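Local coordinates for protein formate-dependent phosphoribosylglycinamide formyltransferase (Mycobacterium tuberculosis H37Rv, PDB 6KHR) that is an enzyme built around an ATP-grasp domain, at residues L270-S275 with D299-A304. Residues are numbered along the deposited sequence; the frame is centred on the assembly and turned at random.
Sequences LDAAKS and DEVYFA
Val301 meets two successive alanines of a helix, Ala272 and Ala273, with a different branch for each, a compact worked example of how a helix settles on the face of a beta-sheet. The closer approach is methyl to methyl: Ala272 CB lies 3.7 Å from Val301 CG2, and the branch point, Val301 CB, is 4.0 Å from that same Ala272 CB. The other branch turns to the next residue, with Val301 CG1 4.3 Å from Ala273 CA and only slightly farther, 4.5 Å, from Ala273 CB, a looser touch. This division follows from the valine rotamer. With chi1 at -179°, CG1 stands anti to the backbone N while CG2 is anti to the carbonyl carbon, and the fork opens over both alanines. The small alanine side chain is consistent with the near approach of the backbones, the CA atoms of Ala272 and Val301 being 6.4 Å apart.

The helix is 267-284, and the valine belongs to strand 300-307, the edge strand, within this chain, of a large antiparallel sheet; helix and strand are both parts of the ATP-grasp domain. That strand forms a beta-hairpin with 288-297, from which Leu294 touches both Ala273 and Val301 and carries the apolar surface onto the second strand. Ala273 and Val301 are buried, while Ala272, which makes the closer touch, is partly exposed at the margin of the contact.

No hydrogen bond crosses between 270-275 and 299-304, the helix backbone being bonded along its own turns, and just 116 Å² is buried, both sides summed. Cohesion here therefore rests on dispersion and the exclusion of water, which depend on the fit of methyl groups and fix no bond direction between helix and strand.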
loop_
_atom_site.group_PDB
_atom_site.type_symbol
_atom_site.label_atom_id
_atom_site.label_comp_id
_atom_site.label_asym_id
_atom_site.label_seq_id
_atom_site.Cartn_x
_atom_site.Cartn_y
_atom_site.Cartn_z
ATOM N N LEU A 270 2.014 17.498 -23.388
ATOM C CA LEU A 270 1.320 16.308 -22.898
ATOM C C LEU A 270 0.837 15.439 -24.049
ATOM O O LEU A 270 0.866 14.208 -23.950
ATOM C CB LEU A 270 0.155 16.696 -21.984
ATOM C CG LEU A 270 -0.603 15.539 -21.330
ATOM C CD1 LEU A 270 0.165 14.915 -20.165
ATOM C CD2 LEU A 270 -1.937 16.004 -20.873
ATOM N N ASP A 271 0.406 16.055 -25.157
ATOM C CA ASP A 271 0.012 15.275 -26.334
ATOM C C ASP A 271 1.192 14.487 -26.877
ATOM O O ASP A 271 1.078 13.292 -27.167
ATOM C CB ASP A 271 -0.559 16.183 -27.427
ATOM C CG ASP A 271 -1.819 16.909 -26.985
ATOM O OD1 ASP A 271 -2.621 16.321 -26.230
ATOM O OD2 ASP A 271 -2.004 18.080 -27.387
ATOM N N ALA A 272 2.344 15.147 -27.007
ATOM C CA ALA A 272 3.552 14.446 -27.427
ATOM C C ALA A 272 3.863 13.274 -26.498
ATOM O O ALA A 272 4.170 12.170 -26.958
ATOM C CB ALA A 272 4.730 15.426 -27.465
ATOM N N ALA A 273 3.806 13.507 -25.182
ATOM C CA ALA A 273 4.229 12.492 -24.223
ATOM C C ALA A 273 3.339 11.256 -24.296
ATOM O O ALA A 273 3.833 10.130 -24.376
ATOM C CB ALA A 273 4.244 13.070 -22.799
ATOM N N LYS A 274 2.016 11.448 -24.250
ATOM C CA LYS A 274 1.102 10.323 -24.401
ATOM C C LYS A 274 1.398 9.564 -25.687
ATOM O O LYS A 274 1.477 8.328 -25.703
ATOM C CB LYS A 274 -0.342 10.817 -24.400
ATOM C CG LYS A 274 -0.977 11.008 -23.014
ATOM C CD LYS A 274 -2.503 10.991 -23.151
ATOM C CE LYS A 274 -3.233 11.575 -21.954
ATOM N NZ LYS A 274 -4.690 11.781 -22.260
ATOM N N SER A 275 1.583 10.309 -26.777
ATOM C CA SER A 275 1.812 9.694 -28.075
ATOM C C SER A 275 3.044 8.789 -28.043
ATOM O O SER A 275 2.970 7.602 -28.392
ATOM C CB SER A 275 1.951 10.791 -29.122
ATOM O OG SER A 275 1.757 10.284 -30.408
ATOM N N ASP A 299 7.958 22.676 -25.183
ATOM C CA ASP A 299 7.130 21.915 -26.151
ATOM C C ASP A 299 7.814 20.630 -26.595
ATOM O O ASP A 299 7.132 19.823 -27.131
ATOM C CB ASP A 299 7.148 22.542 -27.541
ATOM C CG ASP A 299 6.582 23.925 -27.659
ATOM O OD1 ASP A 299 7.085 24.793 -27.009
ATOM O OD2 ASP A 299 5.680 24.107 -28.427
ATOM N N GLU A 300 9.125 20.502 -26.454
ATOM C CA GLU A 300 9.783 19.306 -27.006
ATOM C C GLU A 300 9.824 18.151 -26.033
ATOM O O GLU A 300 10.176 18.376 -24.930
ATOM C CB GLU A 300 11.184 19.700 -27.438
ATOM C CG GLU A 300 11.205 21.033 -28.110
ATOM C CD GLU A 300 10.648 20.965 -29.512
ATOM O OE1 GLU A 300 10.680 21.960 -30.212
ATOM O OE2 GLU A 300 10.202 19.899 -29.879
ATOM N N VAL A 301 9.511 16.955 -26.517
ATOM C CA VAL A 301 9.561 15.758 -25.700
ATOM C C VAL A 301 10.479 14.761 -26.381
ATOM O O VAL A 301 10.390 14.555 -27.598
ATOM C CB VAL A 301 8.158 15.177 -25.475
ATOM C CG1 VAL A 301 8.231 13.932 -24.589
ATOM C CG2 VAL A 301 7.268 16.255 -24.843
ATOM N N TYR A 302 11.387 14.181 -25.604
ATOM C CA TYR A 302 12.339 13.207 -26.096
ATOM C C TYR A 302 12.140 11.888 -25.373
ATOM O O TYR A 302 11.947 11.847 -24.156
ATOM C CB TYR A 302 13.774 13.668 -25.899
ATOM C CG TYR A 302 14.099 14.977 -26.564
ATOM C CD1 TYR A 302 13.890 16.187 -25.907
ATOM C CD2 TYR A 302 14.634 15.013 -27.832
ATOM C CE1 TYR A 302 14.206 17.396 -26.509
ATOM C CE2 TYR A 302 14.952 16.210 -28.443
ATOM C CZ TYR A 302 14.740 17.400 -27.777
ATOM O OH TYR A 302 15.062 18.591 -28.392
ATOM N N PHE A 303 12.176 10.819 -26.140
ATOM C CA PHE A 303 12.255 9.490 -25.567
ATOM C C PHE A 303 13.647 9.260 -24.993
ATOM O O PHE A 303 14.645 9.487 -25.676
ATOM C CB PHE A 303 11.942 8.448 -26.638
ATOM C CG PHE A 303 12.107 7.060 -26.156
ATOM C CD1 PHE A 303 11.134 6.486 -25.332
ATOM C CD2 PHE A 303 13.248 6.334 -26.475
ATOM C CE1 PHE A 303 11.273 5.191 -24.871
ATOM C CE2 PHE A 303 13.405 5.047 -26.014
ATOM C CZ PHE A 303 12.408 4.464 -25.213
ATOM N N ALA A 304 13.717 8.797 -23.753
ATOM C CA ALA A 304 15.013 8.382 -23.225
ATOM C C ALA A 304 15.104 6.897 -22.932
ATOM O O ALA A 304 16.158 6.303 -23.178
ATOM C CB ALA A 304 15.358 9.155 -21.952
#